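Local coordinates for Alpha/beta hydrolase fold protein (PDB 4G9E) that hydrolyses N-acyl homoserine lactones by opening the lactone ring, and is seen here with the ring-opened product N-butanoyl-L-homoserine bound, at residues P127-R131 with E132-Q136; A171-L174 with D175-A178; P220-L224 with D225-K229; G233-E237 with G238-V242. One frame throughout, in Å; residues are numbered along the deposited sequence.

Interaction 1: residues P127-R131 with E132-Q136; sequences PPVAR and EEVGQ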
loop_
_atom_site.group_PDB
_atom_site.type_symbol
_atom_site.label_atom_id
_atom_site.label_comp_id
_atom_site.label_asym_id
_atom_site.label_seq_id
_atom_site.Cartn_x
_atom_site.Cartn_y
_atom_site.Cartn_z
ATOM N N PRO A 127 10.368 1.004 0.724
ATOM C CA PRO A 127 11.679 0.501 0.315
ATOM C C PRO A 127 11.701 -1.022 0.466
ATOM O O PRO A 127 11.523 -1.523 1.578
ATOM C CB PRO A 127 12.620 1.144 1.335
ATOM C CG PRO A 127 11.790 1.267 2.583
ATOM C CD PRO A 127 10.331 1.339 2.158
ATOM N N PRO A 128 11.891 -1.765 -0.633
ATOM C CA PRO A 128 12.022 -3.215 -0.466
ATOM C C PRO A 128 13.307 -3.482 0.310
ATOM O O PRO A 128 14.381 -3.068 -0.124
ATOM C CB PRO A 128 12.113 -3.724 -1.910
ATOM C CG PRO A 128 11.446 -2.649 -2.734
ATOM C CD PRO A 128 11.880 -1.374 -2.052
ATOM N N VAL A 129 13.185 -4.107 1.475
ATOM C CA VAL A 129 14.325 -4.345 2.348
ATOM C C VAL A 129 14.283 -5.754 2.890
ATOM O O VAL A 129 13.215 -6.273 3.183
ATOM C CB VAL A 129 14.352 -3.372 3.561
ATOM C CG1 VAL A 129 14.789 -1.987 3.137
ATOM C CG2 VAL A 129 13.003 -3.330 4.273
ATOM N N ALA A 130 15.453 -6.372 3.003
ATOM C CA ALA A 130 15.607 -7.559 3.821
ATOM C C ALA A 130 15.548 -7.093 5.271
ATOM O O ALA A 130 15.738 -5.909 5.555
ATOM C CB ALA A 130 16.934 -8.225 3.532
ATOM N N ARG A 131 15.301 -8.012 6.198
ATOM C CA ARG A 131 15.104 -7.596 7.578
ATOM C C ARG A 131 16.293 -6.803 8.129
ATOM O O ARG A 131 16.108 -5.876 8.916
ATOM C CB ARG A 131 14.782 -8.790 8.477
ATOM C CG ARG A 131 15.938 -9.740 8.697
ATOM C CD ARG A 131 15.547 -10.881 9.604
ATOM N NE ARG A 131 16.729 -11.544 10.118
ATOM C CZ ARG A 131 16.709 -12.449 11.086
ATOM N NH1 ARG A 131 15.559 -12.807 11.630
ATOM N NH2 ARG A 131 17.840 -12.991 11.504
ATOM N N GLU A 132 17.508 -7.147 7.713
ATOM C CA GLU A 132 18.689 -6.465 8.240
ATOM C C GLU A 132 18.909 -5.069 7.638
ATOM O O GLU A 132 19.793 -4.333 8.074
ATOM C CB GLU A 132 19.948 -7.321 8.079
ATOM C CG GLU A 132 20.469 -7.473 6.664
ATOM C CD GLU A 132 19.756 -8.546 5.851
ATOM O OE1 GLU A 132 18.810 -9.195 6.363
ATOM O OE2 GLU A 132 20.159 -8.736 4.681
ATOM N N GLU A 133 18.088 -4.706 6.655
ATOM C CA GLU A 133 18.239 -3.453 5.925
ATOM C C GLU A 133 17.225 -2.401 6.333
ATOM O O GLU A 133 17.165 -1.339 5.727
ATOM C CB GLU A 133 18.109 -3.705 4.423
ATOM C CG GLU A 133 19.212 -4.568 3.861
ATOM C CD GLU A 133 18.967 -4.989 2.429
ATOM O OE1 GLU A 133 17.801 -4.984 1.972
ATOM O OE2 GLU A 133 19.956 -5.346 1.757
ATOM N N VAL A 134 16.421 -2.684 7.348
ATOM C CA VAL A 134 15.371 -1.749 7.737
ATOM C C VAL A 134 15.935 -0.362 8.074
ATOM O O VAL A 134 15.389 0.660 7.647
ATOM C CB VAL A 134 14.510 -2.315 8.891
ATOM C CG1 VAL A 134 13.538 -1.268 9.399
ATOM C CG2 VAL A 134 13.758 -3.563 8.421
ATOM N N GLY A 135 17.047 -0.329 8.801
ATOM C CA GLY A 135 17.685 0.928 9.141
ATOM C C GLY A 135 18.208 1.691 7.936
ATOM O O GLY A 135 18.261 2.918 7.949
ATOM N N GLN A 136 18.615 0.966 6.901
ATOM C CA GLN A 136 19.101 1.586 5.669
ATOM C C GLN A 136 17.985 2.142 4.790
ATOM O O GLN A 136 18.138 3.186 4.168
ATOM C CB GLN A 136 19.927 0.589 4.861
ATOM C CG GLN A 136 21.202 0.157 5.548
ATOM C CD GLN A 136 21.793 -1.087 4.926
ATOM O OE1 GLN A 136 22.069 -1.123 3.728
ATOM N NE2 GLN A 136 21.983 -2.122 5.737
HETATM O O HOH W 1 16.922 -4.127 -0.533
HETATM O O HOH W 2 19.078 -11.031 8.290
#
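E133 doubles back along V129 and A130, its side chain running past that of V129 in the opposite direction, with the two CB atoms 3.9 Å apart. CG of E133 lies anti to its own carbonyl carbon (chi1 -65°) and the chain beyond is extended, which carries OE1 to the backbone N of A130, 2.9 Å away. The N-H meets this oxygen from above the carboxylate plane. A return bond runs from E133 N to A130 O, also 2.9 Å, so the two residues hold each other through a pair of bonds. Water 1 joins the same OE1 to P128 O, while OE2 forms a salt bridge with R201. This turn enters helix 134-137, with E133 as its N-cap residue, inside the insertion after strand 120-124 where alpha/beta hydrolases commonly carry their cap. Were E133 replaced by an alanine, A130 N would probably lose its acceptor and R201 one of its two carboxylates. E132 bends at chi2 (-82°) to lay both carboxylate oxygens 3.5 Å from CB of A130; its OE2 also pairs with R201. R131 crosses E132 at about a right angle, their charged ends linked by water 2, and R131 NH1 reaches S194 O.

Interaction 2: residues A171-L174 with D175-A178; sequences ASLL and DIVA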
loop_
_atom_site.group_PDB
_atom_site.type_symbol
_atom_site.label_atom_id
_atom_site.label_comp_id
_atom_site.label_asym_id
_atom_site.label_seq_id
_atom_site.Cartn_x
_atom_site.Cartn_y
_atom_site.Cartn_z
ATOM N N ALA A 171 -9.361 16.689 9.692
ATOM C CA ALA A 171 -9.711 16.003 10.926
ATOM C C ALA A 171 -10.076 14.540 10.726
ATOM O O ALA A 171 -9.812 13.720 11.597
ATOM C CB ALA A 171 -10.837 16.738 11.638
ATOM N N SER A 172 -10.675 14.208 9.587
ATOM C CA SER A 172 -11.080 12.829 9.328
ATOM C C SER A 172 -9.893 11.869 9.376
ATOM O O SER A 172 -10.055 10.681 9.660
ATOM C CB SER A 172 -11.792 12.717 7.979
ATOM O OG SER A 172 -10.927 13.072 6.915
ATOM N N LEU A 173 -8.701 12.387 9.097
ATOM C CA LEU A 173 -7.494 11.571 9.133
ATOM C C LEU A 173 -7.151 11.136 10.553
ATOM O O LEU A 173 -6.651 10.027 10.762
ATOM C CB LEU A 173 -6.320 12.318 8.504
ATOM C CG LEU A 173 -6.510 12.759 7.054
ATOM C CD1 LEU A 173 -5.275 13.498 6.596
ATOM C CD2 LEU A 173 -6.793 11.568 6.155
ATOM N N LEU A 174 -7.416 12.003 11.527
ATOM C CA LEU A 174 -7.228 11.637 12.926
ATOM C C LEU A 174 -8.140 10.479 13.293
ATOM O O LEU A 174 -7.741 9.583 14.031
ATOM C CB LEU A 174 -7.525 12.821 13.843
ATOM C CG LEU A 174 -6.697 14.088 13.638
ATOM C CD1 LEU A 174 -7.241 15.214 14.501
ATOM C CD2 LEU A 174 -5.221 13.841 13.928
ATOM N N ASP A 175 -9.370 10.502 12.791
ATOM C CA ASP A 175 -10.334 9.446 13.077
ATOM C C ASP A 175 -9.850 8.106 12.543
ATOM O O ASP A 175 -9.964 7.078 13.213
ATOM C CB ASP A 175 -11.696 9.776 12.468
ATOM C CG ASP A 175 -12.287 11.061 13.008
ATOM O OD1 ASP A 175 -11.967 11.437 14.156
ATOM O OD2 ASP A 175 -13.079 11.691 12.280
ATOM N N ILE A 176 -9.316 8.119 11.328
ATOM C CA ILE A 176 -8.805 6.901 10.717
ATOM C C ILE A 176 -7.669 6.312 11.555
ATOM O O ILE A 176 -7.693 5.133 11.912
ATOM C CB ILE A 176 -8.335 7.154 9.269
ATOM C CG1 ILE A 176 -9.526 7.539 8.386
ATOM C CG2 ILE A 176 -7.650 5.923 8.718
ATOM C CD1 ILE A 176 -9.146 8.058 7.007
ATOM N N VAL A 177 -6.685 7.139 11.896
ATOM C CA VAL A 177 -5.515 6.666 12.633
ATOM C C VAL A 177 -5.860 6.246 14.059
ATOM O O VAL A 177 -5.336 5.252 14.567
ATOM C CB VAL A 177 -4.389 7.726 12.634
ATOM C CG1 VAL A 177 -3.250 7.333 13.569
ATOM C CG2 VAL A 177 -3.879 7.941 11.218
ATOM N N ALA A 178 -6.752 6.993 14.697
ATOM C CA ALA A 178 -7.163 6.687 16.060
ATOM C C ALA A 178 -7.889 5.350 16.151
ATOM O O ALA A 178 -7.789 4.657 17.161
ATOM C CB ALA A 178 -8.036 7.803 16.604
#
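A171-L174 and D175-A178 are consecutive turns of one alpha-helix, and each amide of the second reaches back to a carbonyl of the first, four residues earlier. The series begins loosely, with a weak bond from D175 N to A171 O at 3.5 Å. It then tightens: I176 N to S172 O and V177 N to L173 O follow, and A178 N approaches L174 O to 2.9 Å. The straightest is that of V177, with 168° at the hydrogen.

The side chains spread around this core. L173 and I176, three residues apart, lie on one flank, where CD2 of L173 comes within 4.3 Å of CD1 of I176, a light apolar touch. I176 sends CG1 back toward the preceding turn, 3.4 Å from S172 O, because this branch stands anti to its carbonyl carbon (chi1 -65°). V177 likewise turns one methyl backward: CG2 lies 3.5 Å from L173 O. On another side D175 lies alongside the first turn, its CB 3.4 Å from S172 O and OD2 beside S172 CA.

Residues outside the helix show which parts face inward. L173 packs on C165 and I39, V177 on V157, A161 and F152, whereas A171, D175 and A178 are exposed. The pattern is that of an amphipathic helix, here helix 171-179 laid against helix 154-165 within the insertion that probably serves as the cap of this alpha/beta hydrolase.

Interaction 3: residues P220-L224 with D225-K229; sequences PFVEL and DFVSK. With C4L (N-butanoyl-L-homoserine), chain C.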
loop_
_atom_site.group_PDB
_atom_site.type_symbol
_atom_site.label_atom_id
_atom_site.label_comp_id
_atom_site.label_asym_id
_atom_site.label_seq_id
_atom_site.Cartn_x
_atom_site.Cartn_y
_atom_site.Cartn_z
ATOM N N PRO A 220 9.501 11.686 4.121
ATOM C CA PRO A 220 10.051 11.756 5.482
ATOM C C PRO A 220 10.400 10.392 6.074
ATOM O O PRO A 220 11.075 10.350 7.105
ATOM C CB PRO A 220 8.903 12.378 6.277
ATOM C CG PRO A 220 7.676 11.912 5.567
ATOM C CD PRO A 220 8.035 11.853 4.105
ATOM N N PHE A 221 9.942 9.310 5.449
ATOM C CA PHE A 221 10.137 7.966 5.994
ATOM C C PHE A 221 11.111 7.127 5.184
ATOM O O PHE A 221 11.820 6.292 5.736
ATOM C CB PHE A 221 8.808 7.210 6.069
ATOM C CG PHE A 221 7.820 7.803 7.022
ATOM C CD1 PHE A 221 7.999 7.687 8.389
ATOM C CD2 PHE A 221 6.699 8.454 6.557
ATOM C CE1 PHE A 221 7.083 8.234 9.272
ATOM C CE2 PHE A 221 5.784 9.003 7.434
ATOM C CZ PHE A 221 5.973 8.894 8.790
ATOM N N VAL A 222 11.123 7.327 3.872
ATOM C CA VAL A 222 11.865 6.448 2.977
ATOM C C VAL A 222 13.134 7.097 2.449
ATOM O O VAL A 222 13.117 8.248 2.024
ATOM C CB VAL A 222 10.994 6.019 1.789
ATOM C CG1 VAL A 222 11.763 5.090 0.868
ATOM C CG2 VAL A 222 9.728 5.343 2.291
ATOM N N GLU A 223 14.234 6.354 2.486
ATOM C CA GLU A 223 15.491 6.818 1.907
ATOM C C GLU A 223 15.474 6.643 0.394
ATOM O O GLU A 223 15.640 5.530 -0.105
ATOM C CB GLU A 223 16.667 6.050 2.501
ATOM C CG GLU A 223 16.869 6.303 3.970
ATOM C CD GLU A 223 17.550 7.629 4.270
ATOM O OE1 GLU A 223 17.575 8.538 3.406
ATOM O OE2 GLU A 223 18.067 7.752 5.393
ATOM N N LEU A 224 15.278 7.733 -0.338
ATOM C CA LEU A 224 15.173 7.642 -1.789
ATOM C C LEU A 224 16.473 7.171 -2.435
ATOM O O LEU A 224 16.444 6.525 -3.485
ATOM C CB LEU A 224 14.717 8.974 -2.386
ATOM C CG LEU A 224 13.344 9.435 -1.903
ATOM C CD1 LEU A 224 12.961 10.733 -2.587
ATOM C CD2 LEU A 224 12.296 8.362 -2.159
ATOM N N ASP A 225 17.608 7.500 -1.827
ATOM C CA ASP A 225 18.905 7.030 -2.310
ATOM C C ASP A 225 18.970 5.509 -2.268
ATOM O O ASP A 225 19.490 4.867 -3.179
ATOM C CB ASP A 225 20.049 7.590 -1.457
ATOM C CG ASP A 225 20.274 9.068 -1.674
ATOM O OD1 ASP A 225 19.686 9.624 -2.620
ATOM O OD2 ASP A 225 21.057 9.666 -0.904
ATOM N N PHE A 226 18.457 4.937 -1.184
ATOM C CA PHE A 226 18.444 3.492 -1.028
ATOM C C PHE A 226 17.532 2.871 -2.080
ATOM O O PHE A 226 17.901 1.914 -2.760
ATOM C CB PHE A 226 17.965 3.114 0.372
ATOM C CG PHE A 226 17.933 1.637 0.615
ATOM C CD1 PHE A 226 16.804 0.898 0.322
ATOM C CD2 PHE A 226 19.034 0.988 1.143
ATOM C CE1 PHE A 226 16.771 -0.459 0.545
ATOM C CE2 PHE A 226 19.004 -0.374 1.372
ATOM C CZ PHE A 226 17.873 -1.096 1.065
ATOM N N VAL A 227 16.334 3.427 -2.213
ATOM C CA VAL A 227 15.359 2.918 -3.166
ATOM C C VAL A 227 15.913 2.923 -4.593
ATOM O O VAL A 227 15.690 1.984 -5.359
ATOM C CB VAL A 227 14.054 3.732 -3.083
ATOM C CG1 VAL A 227 13.147 3.434 -4.265
ATOM C CG2 VAL A 227 13.351 3.443 -1.767
ATOM N N SER A 228 16.651 3.972 -4.943
ATOM C CA SER A 228 17.196 4.097 -6.293
ATOM C C SER A 228 18.302 3.080 -6.573
ATOM O O SER A 228 18.761 2.956 -7.708
ATOM C CB SER A 228 17.715 5.516 -6.542
ATOM O OG SER A 228 18.914 5.741 -5.829
ATOM N N LYS A 229 18.725 2.356 -5.541
ATOM C CA LYS A 229 19.784 1.364 -5.689
ATOM C C LYS A 229 19.270 -0.073 -5.581
ATOM O O LYS A 229 20.020 -1.027 -5.785
ATOM C CB LYS A 229 20.892 1.607 -4.663
ATOM C CG LYS A 229 21.671 2.892 -4.899
ATOM C CD LYS A 229 22.694 3.138 -3.796
ATOM C CE LYS A 229 23.465 4.429 -4.028
ATOM N NZ LYS A 229 24.253 4.386 -5.290
HETATM O O1 C4L C . 2.904 4.620 6.102
HETATM C C4 C4L C . 3.218 3.439 6.386
HETATM O O2 C4L C . 2.544 2.444 6.035
HETATM C C3 C4L C . 4.454 3.185 7.216
HETATM C C2 C4L C . 5.472 4.323 7.068
HETATM C C1 C4L C . 6.473 4.354 8.212
HETATM O O3 C4L C . 5.832 4.807 9.415
HETATM N N1 C4L C . 5.123 1.932 6.852
HETATM C C5 C4L C . 5.059 0.836 7.613
HETATM O O4 C4L C . 4.456 0.788 8.678
HETATM C C6 C4L C . 5.796 -0.385 7.112
HETATM C C7 C4L C . 6.628 -0.973 8.247
HETATM C C8 C4L C . 7.733 -0.032 8.710
HETATM O O HOH W 3 18.131 8.899 0.672
#
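V222 and V227 meet where the loop after strand 211-216, probably the acid loop of the catalytic triad, runs into helix 224-227. CG1 of V222 presses against CG2 of V227 at 3.5 Å, closer than methyl groups usually come, and the two side chains cross at about a right angle. E223 is the N-cap residue of the helix. Its carbonyl oxygen accepts a hydrogen bond from V227 N at 3.1 Å, and CG2 of V227, standing anti to its own carbonyl carbon, rests against that oxygen as well. The bent side chain of E223 turns OE1 toward water 3, which in turn accepts D225 N; the same OE1 makes a salt bridge with K139. Upstream, E219, the likely acid of a Ser-His-Glu triad with S102 and H248, accepts the backbone N-H groups of F221 and V222. F221 meets H248 edge-to-face and lines the ligand pocket: the O3 hydroxyl oxygen of N-butanoyl-L-homoserine lies 3.6 Å above one face of its ring, offset toward the rim. At the far end of the contact S228 N bonds to L224 O at 2.9 Å, and S228 OG donates to D225 O from above the carbonyl plane at 2.8 Å.

Interaction 4: residues G233-E237 with G238-V242; sequences GNLWE and GKTHV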
loop_
_atom_site.group_PDB
_atom_site.type_symbol
_atom_site.label_atom_id
_atom_site.label_comp_id
_atom_site.label_asym_id
_atom_site.label_seq_id
_atom_site.Cartn_x
_atom_site.Cartn_y
_atom_site.Cartn_z
ATOM N N GLY A 233 13.643 -6.994 -10.785
ATOM C CA GLY A 233 13.659 -7.853 -11.958
ATOM C C GLY A 233 13.194 -7.143 -13.220
ATOM O O GLY A 233 13.730 -7.369 -14.298
ATOM N N ASN A 234 12.197 -6.280 -13.079
ATOM C CA ASN A 234 11.561 -5.624 -14.212
ATOM C C ASN A 234 11.027 -4.270 -13.769
ATOM O O ASN A 234 9.831 -4.107 -13.520
ATOM C CB ASN A 234 10.434 -6.512 -14.727
ATOM C CG ASN A 234 9.756 -5.955 -15.955
ATOM O OD1 ASN A 234 10.211 -4.980 -16.556
ATOM N ND2 ASN A 234 8.650 -6.581 -16.342
ATOM N N LEU A 235 11.937 -3.308 -13.640
ATOM C CA LEU A 235 11.601 -1.981 -13.143
ATOM C C LEU A 235 10.927 -1.166 -14.243
ATOM O O LEU A 235 11.507 -0.921 -15.306
ATOM C CB LEU A 235 12.858 -1.264 -12.662
ATOM C CG LEU A 235 12.673 0.126 -12.063
ATOM C CD1 LEU A 235 11.722 0.089 -10.876
ATOM C CD2 LEU A 235 14.025 0.703 -11.667
ATOM N N TRP A 236 9.692 -0.754 -13.986
ATOM C CA TRP A 236 8.903 -0.032 -14.980
ATOM C C TRP A 236 9.575 1.274 -15.380
ATOM O O TRP A 236 9.896 2.110 -14.528
ATOM C CB TRP A 236 7.511 0.222 -14.421
ATOM C CG TRP A 236 6.604 0.995 -15.321
ATOM C CD1 TRP A 236 6.054 0.579 -16.501
ATOM C CD2 TRP A 236 6.108 2.319 -15.091
ATOM N NE1 TRP A 236 5.252 1.574 -17.022
ATOM C CE2 TRP A 236 5.269 2.649 -16.173
ATOM C CE3 TRP A 236 6.299 3.257 -14.074
ATOM C CZ2 TRP A 236 4.615 3.876 -16.260
ATOM C CZ3 TRP A 236 5.651 4.471 -14.162
ATOM C CH2 TRP A 236 4.820 4.769 -15.248
ATOM N N GLU A 237 9.782 1.428 -16.685
ATOM C CA GLU A 237 10.456 2.592 -17.273
ATOM C C GLU A 237 11.922 2.727 -16.847
ATOM O O GLU A 237 12.562 3.748 -17.087
ATOM C CB GLU A 237 9.650 3.884 -17.076
ATOM C CG GLU A 237 8.339 3.851 -17.848
ATOM C CD GLU A 237 7.577 5.163 -17.844
ATOM O OE1 GLU A 237 7.890 6.056 -17.025
ATOM O OE2 GLU A 237 6.648 5.289 -18.672
ATOM N N GLY A 238 12.452 1.671 -16.234
ATOM C CA GLY A 238 13.878 1.547 -15.999
ATOM C C GLY A 238 14.459 2.439 -14.926
ATOM O O GLY A 238 15.676 2.557 -14.806
ATOM N N LYS A 239 13.608 3.102 -14.181
ATOM C CA LYS A 239 14.074 3.955 -13.098
ATOM C C LYS A 239 13.019 4.087 -12.007
ATOM O O LYS A 239 11.882 3.782 -12.230
ATOM C CB LYS A 239 14.494 5.343 -13.608
ATOM C CG LYS A 239 13.318 6.148 -14.054
ATOM C CD LYS A 239 13.813 7.506 -14.613
ATOM C CE LYS A 239 14.517 8.327 -13.510
ATOM N NZ LYS A 239 15.866 9.007 -13.771
ATOM N N THR A 240 13.457 4.532 -10.822
ATOM C CA THR A 240 12.524 4.932 -9.788
ATOM C C THR A 240 12.130 6.386 -10.056
ATOM O O THR A 240 12.945 7.178 -10.529
ATOM C CB THR A 240 13.099 4.711 -8.367
ATOM O OG1 THR A 240 14.253 5.535 -8.167
ATOM C CG2 THR A 240 13.494 3.254 -8.185
ATOM N N HIS A 241 10.871 6.712 -9.788
ATOM C CA HIS A 241 10.297 8.015 -10.116
ATOM C C HIS A 241 10.124 8.858 -8.863
ATOM O O HIS A 241 9.766 8.332 -7.800
ATOM C CB HIS A 241 8.929 7.838 -10.780
ATOM C CG HIS A 241 8.989 7.267 -12.162
ATOM N ND1 HIS A 241 9.596 7.920 -13.213
ATOM C CD2 HIS A 241 8.489 6.117 -12.675
ATOM C CE1 HIS A 241 9.483 7.191 -14.308
ATOM N NE2 HIS A 241 8.813 6.093 -14.008
ATOM N N VAL A 242 10.358 10.161 -8.993
ATOM C CA VAL A 242 10.281 11.072 -7.869
ATOM C C VAL A 242 9.444 12.289 -8.254
ATOM O O VAL A 242 9.666 12.909 -9.296
ATOM C CB VAL A 242 11.697 11.502 -7.419
ATOM C CG1 VAL A 242 11.626 12.531 -6.310
ATOM C CG2 VAL A 242 12.502 10.281 -6.974
HETATM O O HOH W 4 9.360 2.617 -11.799
#
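The chain reverses at L235-G238 in a type II beta-turn, closed by a bond from G238 N to L235 O at 2.9 Å, with W236 and E237 at the two middle positions. E237 and G238 both have positive phi, a conformation that glycine adopts readily. W236 O, within the turn, and K239 O, just past it, both receive a hydrogen bond from water 4, each at 2.8 Å.

L235 lays its side chain alongside the returning chain at K239 and T240. With CG anti to the backbone N (chi1 -178°), its branch reaches across, and CD2 lies 3.5 Å from both N and C of K239. The same methyl comes within 4.3 Å of CG2 of T240, and V213 packs on the leucine from strand 211-216. Cut back to alanine, L235 would lose the methyl over K239, which is likely to open a gap between the turn and V213.

W236 and E237 fold together: CG of E237 sits over the centre of one face of the indole, 3.7 Å above it. Beyond the ring, W236 NE1 is hydrogen-bonded to OD2 of D268, and E237 OE2 makes a salt bridge with R264. An oblique approach of the H241 imidazole to CZ3 of W236 holds for one of two modelled conformers of H241 and is therefore doubtful.

The type II turn leads the chain into strand 241-243, the edge strand parallel to 211-216 in the sheet of the alpha/beta hydrolase fold, while D268 and R264 join the turn to helix 255-270.

Taken from the N terminus, the four contacts follow in series, each closing within its own ten or fewer residues, so none nests in or crosses another. Interaction 1 enters helix 134-137 after strand 120-124, and interaction 2 lies later in the same insertion, its centre about 28 Å from the first. The chain then returns to the sheet through strand 211-216. Interaction 3 leads from that strand into helix 224-227 and packs against interaction 1, F226 CE1 lying 3.6 Å from V129 CG1. Interaction 4 brings the chain to edge strand 241-243, touching interaction 3 where T240 meets S228. Contacts 1, 3 and 4 therefore form a connected row, while interaction 2 stands apart.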